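Local coordinates for putative Lipoprotein (Shewanella oneidensis, PDB 3U24) that is of unknown function but binds zinc and calcium ions and, as a DUF885 protein of the Peptidase_MA clan, is possibly a zinc-dependent peptidase, at residues Q275-M278 and A279-T282; E329-E332 and F333-K337; W511-A514 and T515-V519; E530-D533 and F534-E537; H552-F555 and L556-G559. All coordinates share one frame; numbering follows the deposited sequence.

All five contacts are single helical turns or helix ends of one largely helical chain, following one another in sequence. Contacts 4 and 5 touch: Ile-531 CG1 lies 3.6 Å from Phe-555 CZ, packing helix 523-542 on helix 548-555. Contact 2 lies near contact 5, about 8 Å between nearest atoms, whereas contact 3 is across the centre of the chain from both. Contacts 3, 4 and 5 approach the zinc site of His-408, His-414 and Glu-439: side chain to side chain, Arg-513 and Ile-531 are each about 8 Å from Glu-439, and Leu-556 about 9 Å from His-414. Contact 1 stands apart, but the side chain of Gln-275 is about 6 Å from another zinc ion.

Contact 1 (Q275-M278 and A279-T282); sequences QGEM and AKIT
Glu-277 and Lys-280 meet on the outer side of helix 260-289, where OE2 of Glu-277 takes a hydrogen-bonded salt bridge from NZ of Lys-280 at 2.6 Å. The ammonium comes to the syn side of that oxygen, 28° out of the carboxylate plane. Glu-277 reaches it by folding at its second torsion (chi2 -56°), which turns the carboxylate forward, toward Lys-280. The lysine runs nearly straight to CE and turns only at its last bond, crossing the glutamate aslant and passing CG over Gly-276 O at 3.7 Å.

Met-278, modelled as selenomethionine, contributes mainly through its backbone. Its carbonyl oxygen receives Thr-282 N at 2.9 Å and Thr-282 OG1 at 2.8 Å, the two donors arriving from opposite faces of the carbonyl plane. The threonine hydroxyl is thus satisfied by its own helix while the residue sits buried. The side chain of Met-278 leads into the interior, touching Tyr-466 and Leu-470 of helix 459-485 and Ile-306 of helix 298-309.

Ala-279 sits on the turn between them, its CB 3.6 Å from both Gly-276 O and Gln-275 O, and its N-H closes the regular backbone bond to Gln-275 O. Beside it, Gln-275 turns its amide away to Glu-499.

An ion pair three residues apart on one side, with a hydroxyl bonded four residues back and a large apolar side chain on another, is typical of an amphipathic alpha-helix packed between neighbouring helices.

Contact 2 (E329-E332 and F333-K337); sequences ELIE and FVNQK
Ile-331 with Asn-335 and Glu-332 with Gln-336 are one-turn contacts, four residues apart, near the C-terminal end of helix 319-337. Backbone bonds carry the turn, among them Gln-336 N to Glu-332 O at 2.8 Å.

The methyl CG2 of Ile-331 lies 3.5 Å from Asn-335 ND2, the two side chains side by side and pointing the same way. Holding CG anti to its own carbonyl carbon (chi1 -67°), Asn-335 leans back over the preceding turn. Gln-336 does likewise (chi1 -77°), which lays its CG 3.4 Å from Glu-332 O and 4.2 Å from Glu-332 CG; a further bend at chi2 (-69°) then turns the amide end. The meeting of the two CG atoms is a loose, apolar approach between the stems of polar side chains.

The helix is amphipathic: Glu-332, Asn-335 and Gln-336 occupy its solvent side, while Leu-330 and Val-334 are buried against Met-449 of helix 435-451. Phe-333 stands at the border. Its CB is 3.5 Å from Glu-329 O, and the ring swings off to meet Tyr-454 edge-to-face. One face of that phenyl ring carries Lys-337 CG, 3.5 Å above its plane and displaced toward the rim. Glu-329, at the start of the turn, sends its carboxylate to a salt bridge with Lys-325, and its side chain comes within about 4 Å of a bound zinc ion.

Contact 3 (W511-A514 and T515-V519); sequences WRRA and TLSQV. With ACY (acetic acid), chain Q.
Thr-515 lies across Trp-511 at the C-terminal end of helix 504-516, where the last carbonyls are gathered up by hydroxyls as well as amides. This is the tight side. CG2 of Thr-515 sits over one face of the indole in a CH-pi contact, 3.7 Å from the centroid of the five-membered ring. Its hydroxyl, placed between the backbone N and carbonyl carbon (chi1 64°), drops onto Arg-512 O with OG1 at 2.6 Å. With an alanine here, the indole face would probably lose its methyl cover and Arg-512 O would be left with two weak amide bonds.

The next carbonyl, Arg-513 O, is gripped three times: by Leu-516 N, by Ser-517 N at 2.8 Å, and by Ser-517 OG at 2.7 Å from above the carbonyl plane.

The other side is looser: Leu-516 CD1 hovers 4.0 Å over the centre of the exposed Arg-512 guanidinium. Beyond the helix end, buried Gln-518 gives NE2 to an acetic acid molecule, probably from the crystallisation liquor. Arg-513 gives NH2 to Gln-520 and Tyr-524, while its NE meets a water in the guanidinium plane at 3.0 Å; that water in turn donates to Ser-517 OG at 2.9 Å.

Contact 4 (E530-D533 and F534-E537); sequences EIYD and FREE
Tyr-532, Arg-535 and Glu-536 form a cluster along one turn of helix 523-542, the tyrosine reaching forward to residues three and four positions on. With CG anti to the backbone N (chi1 -162°), the phenol projects outward from the helix, leaning forward to both partners. Its plane stands 46° from the guanidinium of Arg-535 but only 20° from the carboxylate of Glu-536. CD2 of the tyrosine lies over one face of the guanidinium, off its centre, and Arg-535 NH2 comes obliquely to the ring, 3.4 Å from Tyr-532 CE2. Glu-536 approaches by its stem, CG lying 3.7 Å from Tyr-532 CE1.

The two charged groups also lock together. Arg-535 turns its side edge to Glu-536, with NE at 3.0 Å and NH2 at 3.1 Å from the same OE2, which lies in the guanidinium plane. Helix 435-451 covers this group: Glu-451 takes Arg-535 NH2 on one carboxylate oxygen and Tyr-532 OH on the other, while Tyr-444 OH binds Arg-535 NH1. Held from several directions, the guanidinium has little freedom to rotate, and the cluster ties the two helices together.

Phe-534 faces another way, packing on Arg-567 and Met-570 of helix 563-571, its CB 3.2 Å from Glu-530 O. Glu-537, which pairs with Arg-567, places OE1 at the edge of the Phe-534 ring, in the ring plane.

Contact 5 (H552-F555 and L556-G559); sequences HEKF and LSYG
Lys-554 and Tyr-558 are joined at their ends by a hydrogen bond from NZ to OH of 3.1 Å. The lysine gets there by bending: after CG the chain turns at chi2 (79°) and again at its last bond, curling forward along the chain. Tyr-558 keeps CG beside its backbone N (chi1 -62°), which folds the ring back over the preceding turn, with CD2 3.3 Å from Lys-554 O. The edge of the ring faces Phe-555 O, in the ring plane.

This is the run-out of helix 548-555 into the loop before helix 563-571. Lys-554 O receives Ser-557 N in a three-residue bond from above the carbonyl plane, and Ser-557 OG at 2.6 Å. Two residues on, Gly-559 has positive phi, a conformation that favours glycine. The serine hydroxyl, tucked between N and carbonyl carbon (chi1 63°), also accepts from a water that takes a bond from Lys-554 NZ at 2.7 Å. A phenylalanine in place of Tyr-558 would probably leave that ammonium without its phenol mate and freer to swing into solvent.

Leu-556 places CG 3.2 Å from His-552 O, and its CD2 is 4.3 Å from Phe-555 CD2. The imidazole of His-552 is hydrogen-bonded to Tyr-444 OH through NE2 and to Ile-339 O through ND1.

Contact 1 (Q275-M278 and A279-T282)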
loop_
_atom_site.group_PDB
_atom_site.type_symbol
_atom_site.label_atom_id
_atom_site.label_comp_id
_atom_site.label_asym_id
_atom_site.label_seq_id
_atom_site.Cartn_x
_atom_site.Cartn_y
_atom_site.Cartn_z
ATOM N N GLN A 275 -2.219 11.068 -23.347
ATOM C CA GLN A 275 -2.990 10.565 -24.494
ATOM C C GLN A 275 -2.595 11.229 -25.829
ATOM O O GLN A 275 -2.489 10.554 -26.842
ATOM C CB GLN A 275 -4.505 10.705 -24.264
ATOM C CG GLN A 275 -5.074 9.771 -23.187
ATOM C CD GLN A 275 -6.544 10.024 -22.867
ATOM O OE1 GLN A 275 -7.073 11.082 -23.149
ATOM N NE2 GLN A 275 -7.196 9.055 -22.267
ATOM N N GLY A 276 -2.341 12.533 -25.804
ATOM C CA GLY A 276 -1.879 13.271 -26.981
ATOM C C GLY A 276 -0.538 12.755 -27.461
ATOM O O GLY A 276 -0.360 12.567 -28.663
ATOM N N GLU A 277 0.407 12.520 -26.538
ATOM C CA GLU A 277 1.693 11.946 -26.932
ATOM C C GLU A 277 1.545 10.528 -27.491
ATOM O O GLU A 277 2.177 10.185 -28.501
ATOM C CB GLU A 277 2.681 11.944 -25.781
ATOM C CG GLU A 277 3.063 13.368 -25.377
ATOM C CD GLU A 277 3.610 14.176 -26.536
ATOM O OE1 GLU A 277 4.656 13.768 -27.072
ATOM O OE2 GLU A 277 2.970 15.184 -26.936
HETATM N N MSE A 278 0.708 9.721 -26.850
HETATM C CA MSE A 278 0.411 8.393 -27.365
HETATM C C MSE A 278 -0.189 8.415 -28.784
HETATM O O MSE A 278 0.134 7.532 -29.589
HETATM C CB MSE A 278 -0.537 7.646 -26.437
HETATM C CG MSE A 278 0.083 7.281 -25.116
HETATM SE SE MSE A 278 -1.256 6.591 -23.895
HETATM C CE MSE A 278 -1.087 4.678 -24.406
ATOM N N ALA A 279 -1.056 9.389 -29.068
ATOM C CA ALA A 279 -1.657 9.517 -30.387
ATOM C C ALA A 279 -0.581 9.799 -31.438
ATOM O O ALA A 279 -0.590 9.188 -32.494
ATOM C CB ALA A 279 -2.748 10.589 -30.412
ATOM N N LYS A 280 0.364 10.669 -31.117
ATOM C CA LYS A 280 1.487 10.967 -32.013
ATOM C C LYS A 280 2.334 9.754 -32.268
ATOM O O LYS A 280 2.701 9.505 -33.391
ATOM C CB LYS A 280 2.389 12.049 -31.436
ATOM C CG LYS A 280 1.774 13.442 -31.498
ATOM C CD LYS A 280 2.623 14.482 -30.753
ATOM C CE LYS A 280 1.832 15.780 -30.518
ATOM N NZ LYS A 280 1.927 16.251 -29.095
ATOM N N ILE A 281 2.647 8.984 -31.228
ATOM C CA ILE A 281 3.477 7.824 -31.439
ATOM C C ILE A 281 2.736 6.839 -32.317
ATOM O O ILE A 281 3.343 6.204 -33.209
ATOM C CB ILE A 281 3.941 7.155 -30.138
ATOM C CG1 ILE A 281 4.804 8.140 -29.338
ATOM C CG2 ILE A 281 4.745 5.895 -30.442
ATOM C CD1 ILE A 281 5.101 7.725 -27.908
ATOM N N THR A 282 1.432 6.724 -32.090
ATOM C CA THR A 282 0.653 5.713 -32.754
ATOM C C THR A 282 0.614 6.033 -34.240
ATOM O O THR A 282 0.837 5.146 -35.036
ATOM C CB THR A 282 -0.724 5.572 -32.087
ATOM O OG1 THR A 282 -0.513 5.049 -30.768
ATOM C CG2 THR A 282 -1.663 4.634 -32.846
#

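Contact 2 (E329-E332 and F333-K337)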
loop_
_atom_site.group_PDB
_atom_site.type_symbol
_atom_site.label_atom_id
_atom_site.label_comp_id
_atom_site.label_asym_id
_atom_site.label_seq_id
_atom_site.Cartn_x
_atom_site.Cartn_y
_atom_site.Cartn_z
ATOM N N GLU A 329 21.513 -5.352 -16.072
ATOM C CA GLU A 329 21.473 -4.396 -17.179
ATOM C C GLU A 329 21.043 -2.993 -16.696
ATOM O O GLU A 329 21.543 -1.978 -17.161
ATOM C CB GLU A 329 20.558 -4.872 -18.317
ATOM C CG GLU A 329 21.141 -6.019 -19.167
ATOM C CD GLU A 329 20.135 -6.653 -20.159
ATOM O OE1 GLU A 329 18.891 -6.408 -20.073
ATOM O OE2 GLU A 329 20.600 -7.426 -21.040
ATOM N N LEU A 330 20.109 -2.948 -15.770
ATOM C CA LEU A 330 19.670 -1.684 -15.189
ATOM C C LEU A 330 20.795 -1.085 -14.330
ATOM O O LEU A 330 21.008 0.135 -14.378
ATOM C CB LEU A 330 18.376 -1.870 -14.345
ATOM C CG LEU A 330 17.118 -2.361 -15.130
ATOM C CD1 LEU A 330 15.994 -2.685 -14.173
ATOM C CD2 LEU A 330 16.661 -1.326 -16.161
ATOM N N ILE A 331 21.496 -1.942 -13.558
ATOM C CA ILE A 331 22.629 -1.520 -12.747
ATOM C C ILE A 331 23.667 -0.856 -13.645
ATOM O O ILE A 331 24.140 0.254 -13.351
ATOM C CB ILE A 331 23.260 -2.684 -11.950
ATOM C CG1 ILE A 331 22.284 -3.188 -10.858
ATOM C CG2 ILE A 331 24.628 -2.277 -11.302
ATOM C CD1 ILE A 331 22.771 -4.463 -10.177
ATOM N N GLU A 332 23.965 -1.509 -14.767
ATOM C CA GLU A 332 24.964 -0.990 -15.702
ATOM C C GLU A 332 24.489 0.351 -16.237
ATOM O O GLU A 332 25.239 1.311 -16.273
ATOM C CB GLU A 332 25.236 -1.994 -16.839
ATOM C CG GLU A 332 26.127 -1.479 -17.964
ATOM C CD GLU A 332 26.209 -2.393 -19.213
ATOM O OE1 GLU A 332 25.245 -3.153 -19.546
ATOM O OE2 GLU A 332 27.257 -2.313 -19.900
ATOM N N PHE A 333 23.234 0.427 -16.632
ATOM C CA PHE A 333 22.738 1.667 -17.178
ATOM C C PHE A 333 22.801 2.816 -16.131
ATOM O O PHE A 333 23.235 3.904 -16.447
ATOM C CB PHE A 333 21.348 1.474 -17.775
ATOM C CG PHE A 333 20.759 2.729 -18.298
ATOM C CD1 PHE A 333 20.113 3.612 -17.435
ATOM C CD2 PHE A 333 20.879 3.064 -19.647
ATOM C CE1 PHE A 333 19.604 4.808 -17.897
ATOM C CE2 PHE A 333 20.344 4.267 -20.115
ATOM C CZ PHE A 333 19.706 5.139 -19.230
ATOM N N VAL A 334 22.405 2.566 -14.897
ATOM C CA VAL A 334 22.423 3.593 -13.876
ATOM C C VAL A 334 23.832 4.075 -13.586
ATOM O O VAL A 334 24.064 5.281 -13.446
ATOM C CB VAL A 334 21.803 3.106 -12.574
ATOM C CG1 VAL A 334 22.177 4.041 -11.437
ATOM C CG2 VAL A 334 20.295 3.013 -12.754
ATOM N N ASN A 335 24.776 3.141 -13.556
ATOM C CA ASN A 335 26.179 3.508 -13.421
ATOM C C ASN A 335 26.711 4.291 -14.592
ATOM O O ASN A 335 27.336 5.309 -14.399
ATOM C CB ASN A 335 27.040 2.270 -13.176
ATOM C CG ASN A 335 26.746 1.652 -11.826
ATOM O OD1 ASN A 335 26.336 2.359 -10.909
ATOM N ND2 ASN A 335 26.941 0.351 -11.697
ATOM N N GLN A 336 26.469 3.811 -15.796
ATOM C CA GLN A 336 26.957 4.497 -16.967
ATOM C C GLN A 336 26.433 5.931 -17.028
ATOM O O GLN A 336 27.184 6.831 -17.334
ATOM C CB GLN A 336 26.575 3.757 -18.244
ATOM C CG GLN A 336 27.432 2.528 -18.511
ATOM C CD GLN A 336 28.873 2.849 -18.887
ATOM O OE1 GLN A 336 29.158 3.819 -19.582
ATOM N NE2 GLN A 336 29.776 2.007 -18.461
ATOM N N LYS A 337 25.166 6.137 -16.684
ATOM C CA LYS A 337 24.531 7.451 -16.833
ATOM C C LYS A 337 24.630 8.303 -15.574
ATOM O O LYS A 337 24.124 9.426 -15.533
ATOM C CB LYS A 337 23.050 7.276 -17.234
ATOM C CG LYS A 337 22.881 6.539 -18.556
ATOM C CD LYS A 337 23.181 7.446 -19.728
ATOM C CE LYS A 337 23.419 6.667 -21.022
ATOM N NZ LYS A 337 23.394 7.650 -22.147
#

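Contact 3 (W511-A514 and T515-V519)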
loop_
_atom_site.group_PDB
_atom_site.type_symbol
_atom_site.label_atom_id
_atom_site.label_comp_id
_atom_site.label_asym_id
_atom_site.label_seq_id
_atom_site.Cartn_x
_atom_site.Cartn_y
_atom_site.Cartn_z
ATOM N N TRP A 511 -12.822 -0.650 -9.542
ATOM C CA TRP A 511 -14.063 -0.142 -8.991
ATOM C C TRP A 511 -14.300 -0.665 -7.572
ATOM O O TRP A 511 -14.560 0.114 -6.643
ATOM C CB TRP A 511 -15.229 -0.519 -9.906
ATOM C CG TRP A 511 -16.566 -0.368 -9.255
ATOM C CD1 TRP A 511 -17.380 -1.370 -8.754
ATOM C CD2 TRP A 511 -17.288 0.882 -8.985
ATOM N NE1 TRP A 511 -18.534 -0.829 -8.203
ATOM C CE2 TRP A 511 -18.541 0.503 -8.325
ATOM C CE3 TRP A 511 -17.055 2.221 -9.257
ATOM C CZ2 TRP A 511 -19.471 1.436 -7.940
ATOM C CZ3 TRP A 511 -17.998 3.154 -8.853
ATOM C CH2 TRP A 511 -19.182 2.773 -8.228
ATOM N N ARG A 512 -14.218 -1.984 -7.407
ATOM C CA ARG A 512 -14.416 -2.604 -6.107
ATOM C C ARG A 512 -13.485 -2.028 -5.040
ATOM O O ARG A 512 -13.905 -1.708 -3.940
ATOM C CB ARG A 512 -14.213 -4.117 -6.181
ATOM C CG ARG A 512 -14.560 -4.836 -4.871
ATOM C CD ARG A 512 -14.369 -6.356 -4.982
ATOM N NE ARG A 512 -15.002 -7.105 -3.873
ATOM C CZ ARG A 512 -14.353 -7.617 -2.824
ATOM N NH1 ARG A 512 -13.023 -7.475 -2.708
ATOM N NH2 ARG A 512 -15.038 -8.280 -1.879
ATOM N N ARG A 513 -12.221 -1.900 -5.383
ATOM C CA ARG A 513 -11.219 -1.373 -4.462
ATOM C C ARG A 513 -11.566 0.075 -4.013
ATOM O O ARG A 513 -11.416 0.426 -2.824
ATOM C CB ARG A 513 -9.858 -1.451 -5.138
ATOM C CG ARG A 513 -8.692 -0.925 -4.342
ATOM C CD ARG A 513 -7.417 -1.338 -5.058
ATOM N NE ARG A 513 -6.260 -0.633 -4.543
ATOM C CZ ARG A 513 -5.046 -0.677 -5.087
ATOM N NH1 ARG A 513 -4.825 -1.418 -6.180
ATOM N NH2 ARG A 513 -4.060 0.035 -4.533
ATOM N N ALA A 514 -12.069 0.874 -4.953
ATOM C CA ALA A 514 -12.500 2.263 -4.689
ATOM C C ALA A 514 -13.791 2.349 -3.886
ATOM O O ALA A 514 -14.013 3.357 -3.215
ATOM C CB ALA A 514 -12.646 3.040 -5.978
ATOM N N THR A 515 -14.637 1.323 -3.942
ATOM C CA THR A 515 -15.835 1.306 -3.149
ATOM C C THR A 515 -15.491 0.970 -1.712
ATOM O O THR A 515 -16.204 1.371 -0.802
ATOM C CB THR A 515 -16.885 0.276 -3.646
ATOM O OG1 THR A 515 -16.396 -1.088 -3.523
ATOM C CG2 THR A 515 -17.264 0.524 -5.081
ATOM N N LEU A 516 -14.408 0.234 -1.498
ATOM C CA LEU A 516 -14.072 -0.280 -0.171
ATOM C C LEU A 516 -12.982 0.510 0.535
ATOM O O LEU A 516 -12.857 0.440 1.726
ATOM C CB LEU A 516 -13.697 -1.784 -0.244
ATOM C CG LEU A 516 -14.898 -2.718 -0.548
ATOM C CD1 LEU A 516 -14.455 -4.156 -0.867
ATOM C CD2 LEU A 516 -15.902 -2.698 0.595
ATOM N N SER A 517 -12.187 1.243 -0.218
ATOM C CA SER A 517 -11.125 2.069 0.340
ATOM C C SER A 517 -11.205 3.477 -0.262
ATOM O O SER A 517 -11.860 3.707 -1.299
ATOM C CB SER A 517 -9.769 1.453 0.013
ATOM O OG SER A 517 -9.512 1.571 -1.378
ATOM N N GLN A 518 -10.557 4.409 0.410
ATOM C CA GLN A 518 -10.523 5.809 0.019
ATOM C C GLN A 518 -9.078 6.310 0.158
ATOM O O GLN A 518 -8.353 5.842 1.071
ATOM C CB GLN A 518 -11.425 6.635 0.938
ATOM C CG GLN A 518 -12.764 5.991 1.232
ATOM C CD GLN A 518 -12.669 5.027 2.377
ATOM O OE1 GLN A 518 -11.861 5.214 3.255
ATOM N NE2 GLN A 518 -13.473 3.986 2.359
ATOM N N VAL A 519 -8.675 7.199 -0.767
ATOM C CA VAL A 519 -7.404 7.933 -0.727
ATOM C C VAL A 519 -6.182 7.097 -1.128
ATOM O O VAL A 519 -5.326 7.546 -1.910
ATOM C CB VAL A 519 -7.232 8.654 0.638
ATOM C CG1 VAL A 519 -5.848 9.204 0.797
ATOM C CG2 VAL A 519 -8.247 9.795 0.744
HETATM C C ACY Q . -12.317 2.400 5.394
HETATM O O ACY Q . -12.843 1.698 4.490
HETATM O OXT ACY Q . -11.480 3.326 5.162
HETATM C CH3 ACY Q . -12.649 2.092 6.816
HETATM O O HOH W 1 -6.793 0.973 -2.048
#

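Contact 4 (E530-D533 and F534-E537)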
loop_
_atom_site.group_PDB
_atom_site.type_symbol
_atom_site.label_atom_id
_atom_site.label_comp_id
_atom_site.label_asym_id
_atom_site.label_seq_id
_atom_site.Cartn_x
_atom_site.Cartn_y
_atom_site.Cartn_z
ATOM N N GLU A 530 4.614 15.243 -6.886
ATOM C CA GLU A 530 5.395 16.113 -5.980
ATOM C C GLU A 530 6.895 15.972 -6.185
ATOM O O GLU A 530 7.593 16.950 -6.125
ATOM C CB GLU A 530 5.052 15.894 -4.497
ATOM C CG GLU A 530 3.765 16.537 -4.021
ATOM C CD GLU A 530 3.648 16.527 -2.497
ATOM O OE1 GLU A 530 3.333 15.469 -1.930
ATOM O OE2 GLU A 530 3.916 17.556 -1.850
ATOM N N ILE A 531 7.385 14.762 -6.412
ATOM C CA ILE A 531 8.818 14.514 -6.625
ATOM C C ILE A 531 9.317 15.139 -7.943
ATOM O O ILE A 531 10.338 15.872 -7.956
ATOM C CB ILE A 531 9.173 13.005 -6.578
ATOM C CG1 ILE A 531 8.934 12.443 -5.174
ATOM C CG2 ILE A 531 10.628 12.767 -6.968
ATOM C CD1 ILE A 531 9.014 10.921 -5.086
ATOM N N TYR A 532 8.600 14.889 -9.032
ATOM C CA TYR A 532 8.947 15.475 -10.333
ATOM C C TYR A 532 8.876 16.998 -10.287
ATOM O O TYR A 532 9.809 17.659 -10.727
ATOM C CB TYR A 532 8.034 14.950 -11.465
ATOM C CG TYR A 532 8.607 15.170 -12.837
ATOM C CD1 TYR A 532 8.414 16.375 -13.520
ATOM C CD2 TYR A 532 9.362 14.173 -13.471
ATOM C CE1 TYR A 532 8.945 16.577 -14.802
ATOM C CE2 TYR A 532 9.936 14.368 -14.746
ATOM C CZ TYR A 532 9.738 15.582 -15.403
ATOM O OH TYR A 532 10.287 15.776 -16.670
ATOM N N ASP A 533 7.791 17.559 -9.772
ATOM C CA ASP A 533 7.697 19.034 -9.653
ATOM C C ASP A 533 8.787 19.591 -8.715
ATOM O O ASP A 533 9.396 20.577 -9.027
ATOM C CB ASP A 533 6.329 19.493 -9.158
ATOM C CG ASP A 533 5.191 19.153 -10.137
ATOM O OD1 ASP A 533 5.476 18.901 -11.355
ATOM O OD2 ASP A 533 4.004 19.142 -9.658
ATOM N N PHE A 534 9.046 18.949 -7.585
ATOM C CA PHE A 534 10.169 19.389 -6.763
ATOM C C PHE A 534 11.489 19.324 -7.525
ATOM O O PHE A 534 12.284 20.227 -7.427
ATOM C CB PHE A 534 10.285 18.593 -5.460
ATOM C CG PHE A 534 11.511 18.931 -4.640
ATOM C CD1 PHE A 534 11.871 20.262 -4.412
ATOM C CD2 PHE A 534 12.274 17.933 -4.088
ATOM C CE1 PHE A 534 12.987 20.573 -3.665
ATOM C CE2 PHE A 534 13.377 18.232 -3.322
ATOM C CZ PHE A 534 13.763 19.546 -3.131
ATOM N N ARG A 535 11.710 18.273 -8.302
ATOM C CA ARG A 535 12.930 18.201 -9.069
ATOM C C ARG A 535 13.046 19.387 -10.014
ATOM O O ARG A 535 14.099 20.038 -10.067
ATOM C CB ARG A 535 13.069 16.925 -9.847
ATOM C CG ARG A 535 14.383 16.915 -10.587
ATOM C CD ARG A 535 14.509 15.705 -11.455
ATOM N NE ARG A 535 13.821 15.872 -12.717
ATOM C CZ ARG A 535 13.800 14.966 -13.674
ATOM N NH1 ARG A 535 14.384 13.775 -13.506
ATOM N NH2 ARG A 535 13.190 15.252 -14.805
ATOM N N GLU A 536 11.983 19.674 -10.753
ATOM C CA GLU A 536 12.068 20.758 -11.727
ATOM C C GLU A 536 12.280 22.087 -11.029
ATOM O O GLU A 536 12.968 22.930 -11.541
ATOM C CB GLU A 536 10.856 20.792 -12.640
ATOM C CG GLU A 536 10.699 19.558 -13.549
ATOM C CD GLU A 536 11.932 19.248 -14.421
ATOM O OE1 GLU A 536 12.257 20.046 -15.327
ATOM O OE2 GLU A 536 12.573 18.185 -14.201
ATOM N N GLU A 537 11.689 22.260 -9.853
ATOM C CA GLU A 537 11.900 23.448 -9.015
ATOM C C GLU A 537 13.354 23.583 -8.547
ATOM O O GLU A 537 13.910 24.668 -8.486
ATOM C CB GLU A 537 10.967 23.378 -7.800
ATOM C CG GLU A 537 11.226 24.447 -6.754
ATOM C CD GLU A 537 10.297 24.352 -5.561
ATOM O OE1 GLU A 537 9.790 23.264 -5.245
ATOM O OE2 GLU A 537 10.080 25.389 -4.909
HETATM O O HOH W 2 11.939 18.592 -17.635
#

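Contact 5 (H552-F555 and L556-G559)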
loop_
_atom_site.group_PDB
_atom_site.type_symbol
_atom_site.label_atom_id
_atom_site.label_comp_id
_atom_site.label_asym_id
_atom_site.label_seq_id
_atom_site.Cartn_x
_atom_site.Cartn_y
_atom_site.Cartn_z
ATOM N N HIS A 552 19.365 13.151 -6.433
ATOM C CA HIS A 552 18.806 11.852 -6.082
ATOM C C HIS A 552 19.287 11.380 -4.757
ATOM O O HIS A 552 18.491 10.933 -3.934
ATOM C CB HIS A 552 19.097 10.799 -7.159
ATOM C CG HIS A 552 18.270 10.958 -8.428
ATOM N ND1 HIS A 552 18.693 10.496 -9.631
ATOM C CD2 HIS A 552 17.018 11.555 -8.649
ATOM C CE1 HIS A 552 17.768 10.802 -10.582
ATOM N NE2 HIS A 552 16.736 11.438 -9.980
ATOM N N GLU A 553 20.589 11.453 -4.522
ATOM C CA GLU A 553 21.170 10.902 -3.293
ATOM C C GLU A 553 20.751 11.698 -2.058
ATOM O O GLU A 553 20.497 11.142 -0.984
ATOM C CB GLU A 553 22.696 10.820 -3.401
ATOM C CG GLU A 553 23.113 9.707 -4.368
ATOM C CD GLU A 553 24.583 9.694 -4.736
ATOM O OE1 GLU A 553 25.401 10.380 -4.075
ATOM O OE2 GLU A 553 24.942 8.976 -5.695
ATOM N N LYS A 554 20.640 12.998 -2.215
ATOM C CA LYS A 554 20.202 13.821 -1.106
ATOM C C LYS A 554 18.710 13.556 -0.837
ATOM O O LYS A 554 18.303 13.410 0.336
ATOM C CB LYS A 554 20.450 15.292 -1.409
ATOM C CG LYS A 554 20.020 16.241 -0.299
ATOM C CD LYS A 554 21.023 16.302 0.847
ATOM C CE LYS A 554 20.793 17.538 1.722
ATOM N NZ LYS A 554 21.067 17.203 3.154
ATOM N N PHE A 555 17.911 13.473 -1.910
ATOM C CA PHE A 555 16.487 13.127 -1.768
ATOM C C PHE A 555 16.288 11.827 -1.019
ATOM O O PHE A 555 15.435 11.759 -0.136
ATOM C CB PHE A 555 15.768 13.069 -3.113
ATOM C CG PHE A 555 14.295 12.820 -2.993
ATOM C CD1 PHE A 555 13.430 13.858 -2.792
ATOM C CD2 PHE A 555 13.789 11.548 -3.050
ATOM C CE1 PHE A 555 12.080 13.652 -2.674
ATOM C CE2 PHE A 555 12.428 11.315 -2.962
ATOM C CZ PHE A 555 11.585 12.375 -2.731
ATOM N N LEU A 556 17.073 10.808 -1.347
ATOM C CA LEU A 556 16.891 9.510 -0.752
ATOM C C LEU A 556 17.478 9.410 0.659
ATOM O O LEU A 556 17.275 8.398 1.317
ATOM C CB LEU A 556 17.489 8.418 -1.622
ATOM C CG LEU A 556 16.918 8.272 -3.024
ATOM C CD1 LEU A 556 17.851 7.484 -3.922
ATOM C CD2 LEU A 556 15.523 7.649 -2.953
ATOM N N SER A 557 18.123 10.450 1.160
ATOM C CA SER A 557 18.890 10.325 2.412
ATOM C C SER A 557 18.000 10.468 3.623
ATOM O O SER A 557 18.402 10.087 4.684
ATOM C CB SER A 557 20.022 11.371 2.512
ATOM O OG SER A 557 19.522 12.706 2.543
ATOM N N TYR A 558 16.785 10.973 3.462
ATOM C CA TYR A 558 15.872 11.185 4.578
ATOM C C TYR A 558 14.994 9.963 4.889
ATOM O O TYR A 558 14.281 9.951 5.893
ATOM C CB TYR A 558 14.974 12.394 4.255
ATOM C CG TYR A 558 15.761 13.671 4.080
ATOM C CD1 TYR A 558 16.071 14.459 5.175
ATOM C CD2 TYR A 558 16.237 14.053 2.858
ATOM C CE1 TYR A 558 16.796 15.612 5.042
ATOM C CE2 TYR A 558 16.971 15.214 2.710
ATOM C CZ TYR A 558 17.231 15.988 3.801
ATOM O OH TYR A 558 17.975 17.140 3.680
ATOM N N GLY A 559 15.040 8.949 4.037
ATOM C CA GLY A 559 14.141 7.806 4.184
ATOM C C GLY A 559 12.708 8.162 3.804
ATOM O O GLY A 559 12.452 9.167 3.139
HETATM O O HOH W 3 20.821 14.654 4.126
HETATM O O HOH W 4 14.393 9.878 1.597
#